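PDB 4K7C: aminopeptidase C, which probably acts as a cysteine aminopeptidase of the papain-like C1 family, removing residues from the N-termini of peptides. Local coordinates for residues 47-56 against 371-382. Numbering follows the deposited sequence. Where two conformers were deposited one is given.
Sequences AMTPTFSIEL and VDLVDGKPTKWK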
loop_
_atom_site.group_PDB
_atom_site.type_symbol
_atom_site.label_atom_id
_atom_site.label_comp_id
_atom_site.label_asym_id
_atom_site.label_seq_id
_atom_site.Cartn_x
_atom_site.Cartn_y
_atom_site.Cartn_z
ATOM N N ALA A 47 22.993 6.561 24.338
ATOM C CA ALA A 47 22.853 6.542 25.800
ATOM C C ALA A 47 21.633 5.781 26.237
ATOM O O ALA A 47 21.613 5.262 27.320
ATOM C CB ALA A 47 22.812 7.982 26.342
HETATM N N MSE A 48 20.610 5.745 25.398
HETATM C CA MSE A 48 19.256 5.222 25.750
HETATM C C MSE A 48 19.048 3.805 25.296
HETATM O O MSE A 48 17.929 3.335 25.118
HETATM C CB MSE A 48 18.194 6.152 25.274
HETATM C CG MSE A 48 18.300 7.527 25.931
HETATM SE SE MSE A 48 17.833 7.345 27.872
HETATM C CE MSE A 48 19.567 7.804 28.652
ATOM N N THR A 49 20.113 3.052 25.110
ATOM C CA THR A 49 19.931 1.650 24.735
ATOM C C THR A 49 19.140 0.958 25.838
ATOM O O THR A 49 19.320 1.250 27.018
ATOM C CB THR A 49 21.230 0.873 24.601
ATOM O OG1 THR A 49 21.882 0.918 25.864
ATOM C CG2 THR A 49 22.047 1.434 23.469
ATOM N N PRO A 50 18.209 0.095 25.449
ATOM C CA PRO A 50 17.234 -0.432 26.425
ATOM C C PRO A 50 17.809 -1.616 27.229
ATOM O O PRO A 50 17.408 -2.752 27.019
ATOM C CB PRO A 50 16.061 -0.812 25.511
ATOM C CG PRO A 50 16.730 -1.272 24.259
ATOM C CD PRO A 50 17.805 -0.222 24.062
ATOM N N THR A 51 18.822 -1.326 28.053
ATOM C CA THR A 51 19.345 -2.296 28.978
ATOM C C THR A 51 19.212 -1.769 30.399
ATOM O O THR A 51 19.613 -0.651 30.662
ATOM C CB THR A 51 20.837 -2.578 28.692
ATOM O OG1 THR A 51 20.971 -2.914 27.311
ATOM C CG2 THR A 51 21.335 -3.703 29.561
ATOM N N PHE A 52 18.757 -2.613 31.311
ATOM C CA PHE A 52 18.379 -2.220 32.652
ATOM C C PHE A 52 18.787 -3.211 33.720
ATOM O O PHE A 52 18.423 -4.392 33.662
ATOM C CB PHE A 52 16.868 -2.019 32.743
ATOM C CG PHE A 52 16.313 -1.147 31.642
ATOM C CD1 PHE A 52 16.252 0.221 31.813
ATOM C CD2 PHE A 52 15.838 -1.700 30.471
ATOM C CE1 PHE A 52 15.796 1.060 30.799
ATOM C CE2 PHE A 52 15.246 -0.899 29.471
ATOM C CZ PHE A 52 15.235 0.500 29.636
ATOM N N SER A 53 19.589 -2.741 34.657
ATOM C CA SER A 53 20.089 -3.610 35.745
ATOM C C SER A 53 18.952 -4.219 36.568
ATOM O O SER A 53 19.088 -5.345 37.026
ATOM C CB SER A 53 21.144 -2.863 36.638
ATOM O OG SER A 53 20.562 -1.848 37.407
ATOM N N ILE A 54 17.830 -3.506 36.698
ATOM C CA ILE A 54 16.603 -4.050 37.340
ATOM C C ILE A 54 15.548 -4.085 36.266
ATOM O O ILE A 54 15.221 -3.044 35.695
ATOM C CB ILE A 54 16.109 -3.108 38.450
ATOM C CG1 ILE A 54 17.253 -3.042 39.428
ATOM C CG2 ILE A 54 14.767 -3.653 39.017
ATOM C CD1 ILE A 54 17.007 -2.143 40.568
ATOM N N GLU A 55 15.088 -5.271 35.936
ATOM C CA GLU A 55 14.113 -5.422 34.891
ATOM C C GLU A 55 13.089 -6.463 35.232
ATOM O O GLU A 55 13.445 -7.648 35.399
ATOM C CB GLU A 55 14.811 -5.795 33.617
ATOM C CG GLU A 55 13.879 -5.708 32.417
ATOM C CD GLU A 55 14.634 -5.969 31.104
ATOM O OE1 GLU A 55 15.695 -6.624 31.145
ATOM O OE2 GLU A 55 14.200 -5.531 30.034
ATOM N N LEU A 56 11.823 -6.079 35.282
ATOM C CA LEU A 56 10.745 -7.044 35.521
ATOM C C LEU A 56 10.395 -7.755 34.218
ATOM O O LEU A 56 10.497 -7.186 33.109
ATOM C CB LEU A 56 9.478 -6.350 36.066
ATOM C CG LEU A 56 9.744 -5.378 37.241
ATOM C CD1 LEU A 56 8.481 -4.709 37.749
ATOM C CD2 LEU A 56 10.505 -5.989 38.349
ATOM N N VAL A 371 14.646 -0.254 35.794
ATOM C CA VAL A 371 15.528 0.903 36.070
ATOM C C VAL A 371 16.932 0.431 36.019
ATOM O O VAL A 371 17.208 -0.668 36.482
ATOM C CB VAL A 371 15.166 1.642 37.422
ATOM C CG1 VAL A 371 15.440 0.758 38.652
ATOM C CG2 VAL A 371 15.823 3.010 37.444
ATOM N N ASP A 372 17.798 1.173 35.325
ATOM C CA ASP A 372 19.215 0.881 35.236
ATOM C C ASP A 372 19.828 1.724 36.328
ATOM O O ASP A 372 19.768 3.005 36.325
ATOM C CB ASP A 372 19.794 1.300 33.871
ATOM C CG ASP A 372 21.112 0.632 33.560
ATOM O OD1 ASP A 372 21.339 -0.500 34.015
ATOM O OD2 ASP A 372 21.899 1.224 32.784
ATOM N N LEU A 373 20.528 0.993 37.197
ATOM C CA LEU A 373 21.263 1.641 38.306
ATOM C C LEU A 373 22.770 1.465 38.079
ATOM O O LEU A 373 23.256 0.337 37.976
ATOM C CB LEU A 373 20.867 0.934 39.619
ATOM C CG LEU A 373 19.423 1.064 40.061
ATOM C CD1 LEU A 373 19.296 0.293 41.399
ATOM C CD2 LEU A 373 18.941 2.484 40.217
ATOM N N VAL A 374 23.486 2.568 37.943
ATOM C CA VAL A 374 24.937 2.585 37.717
ATOM C C VAL A 374 25.549 3.413 38.860
ATOM O O VAL A 374 25.112 4.542 39.154
ATOM C CB VAL A 374 25.326 3.236 36.370
ATOM C CG1 VAL A 374 26.856 3.162 36.158
ATOM C CG2 VAL A 374 24.677 2.515 35.186
ATOM N N ASP A 375 26.511 2.809 39.550
ATOM C CA ASP A 375 27.064 3.397 40.831
ATOM C C ASP A 375 25.936 3.818 41.803
ATOM O O ASP A 375 25.971 4.870 42.474
ATOM C CB ASP A 375 27.994 4.575 40.533
ATOM C CG ASP A 375 29.152 4.206 39.579
ATOM O OD1 ASP A 375 29.574 3.065 39.615
ATOM O OD2 ASP A 375 29.660 5.078 38.817
ATOM N N GLY A 376 24.908 2.993 41.838
ATOM C CA GLY A 376 23.788 3.183 42.781
ATOM C C GLY A 376 22.816 4.280 42.401
ATOM O O GLY A 376 21.939 4.581 43.176
ATOM N N LYS A 377 22.975 4.923 41.237
ATOM C CA LYS A 377 22.041 6.004 40.813
ATOM C C LYS A 377 21.309 5.595 39.507
ATOM O O LYS A 377 21.868 4.928 38.666
ATOM C CB LYS A 377 22.807 7.282 40.552
ATOM C CG LYS A 377 23.513 7.806 41.829
ATOM C CD LYS A 377 23.494 9.341 41.890
ATOM C CE LYS A 377 24.137 9.837 43.171
ATOM N NZ LYS A 377 23.539 9.158 44.370
ATOM N N PRO A 378 20.055 6.041 39.353
ATOM C CA PRO A 378 19.314 5.654 38.148
ATOM C C PRO A 378 19.803 6.408 36.920
ATOM O O PRO A 378 20.011 7.628 36.999
ATOM C CB PRO A 378 17.902 6.063 38.502
ATOM C CG PRO A 378 18.053 7.149 39.515
ATOM C CD PRO A 378 19.180 6.618 40.352
ATOM N N THR A 379 20.047 5.722 35.804
ATOM C CA THR A 379 20.404 6.476 34.557
ATOM C C THR A 379 19.250 6.553 33.545
ATOM O O THR A 379 19.207 7.469 32.697
ATOM C CB THR A 379 21.658 5.819 33.934
ATOM O OG1 THR A 379 21.376 4.456 33.655
ATOM C CG2 THR A 379 22.835 5.913 34.890
ATOM N N LYS A 380 18.414 5.517 33.592
ATOM C CA LYS A 380 17.334 5.319 32.663
ATOM C C LYS A 380 16.336 4.305 33.238
ATOM O O LYS A 380 16.681 3.536 34.100
ATOM C CB LYS A 380 17.790 4.889 31.258
ATOM C CG LYS A 380 18.717 3.729 31.198
ATOM C CD LYS A 380 19.475 3.623 29.880
ATOM C CE LYS A 380 20.391 2.404 29.830
ATOM N NZ LYS A 380 21.090 2.509 28.524
ATOM N N TRP A 381 15.084 4.447 32.771
ATOM C CA TRP A 381 13.927 3.754 33.299
ATOM C C TRP A 381 13.249 3.080 32.123
ATOM O O TRP A 381 13.138 3.647 30.994
ATOM C CB TRP A 381 12.942 4.744 33.885
ATOM C CG TRP A 381 13.526 5.589 35.001
ATOM C CD1 TRP A 381 14.284 6.701 34.851
ATOM C CD2 TRP A 381 13.268 5.451 36.404
ATOM N NE1 TRP A 381 14.664 7.203 36.105
ATOM C CE2 TRP A 381 14.041 6.441 37.066
ATOM C CE3 TRP A 381 12.563 4.478 37.190
ATOM C CZ2 TRP A 381 14.075 6.556 38.452
ATOM C CZ3 TRP A 381 12.549 4.632 38.556
ATOM C CH2 TRP A 381 13.321 5.640 39.180
ATOM N N LYS A 382 12.773 1.861 32.377
ATOM C CA LYS A 382 12.071 1.088 31.387
ATOM C C LYS A 382 10.578 1.322 31.516
ATOM O O LYS A 382 9.971 1.237 32.618
ATOM C CB LYS A 382 12.383 -0.395 31.484
ATOM C CG LYS A 382 11.666 -1.272 30.479
ATOM C CD LYS A 382 12.056 -2.744 30.581
ATOM C CE LYS A 382 11.611 -3.465 29.310
ATOM N NZ LYS A 382 11.532 -4.929 29.469
HETATM O O HOH W 1 23.627 1.730 28.215
HETATM O O HOH W 2 9.676 -5.115 31.624
#
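Lys380 lies in the turn end (371-382) of the beta-hairpin formed by strands 364-374 and 377-384, closed by a type I' turn at Val374 to Lys377, and points its side chain at the loop that carries the chain from helix 42-47 to the short edge strand 54-55 of this papain-like peptidase. Its CB lies 4.2 Å from SE of Met48, present as selenomethionine, and CG approaches CE1 of Phe52 obliquely. Beyond CG the chain runs straight: CD lies 3.7 Å from both Ala47 O and Thr49 O, and CE comes 3.3 Å from Thr51 O. Lys380 NZ then binds Thr49 O at 2.6 Å, in the carbonyl plane on a lone pair shared with no backbone strand. NZ also bonds Ala47 O at the helix end and a water held by Thr49 OG1. A long cation suits this place: its inner methylenes pack on Met48 and Phe52, its outer ones lie among carbonyl oxygens.

The flat ring of Phe52 lies against the hairpin, its edge at Asp372 N and one face under Lys382 CB, 3.5 Å from the centroid, in a CH-pi contact; the extended lysine continues to a salt bridge with Glu55. Farther along, Ile54 and Val371 form an antiparallel hydrogen-bonded pair, which adds 54-55 to the sheet edge. Ser53 N donates to Asp372 OD1 on its anti side. The small Ser53 side chain, its OG turned between backbone N and carbonyl carbon (chi1 70°), accepts Leu373 N at 2.8 Å with an N-H...OG angle of 165°.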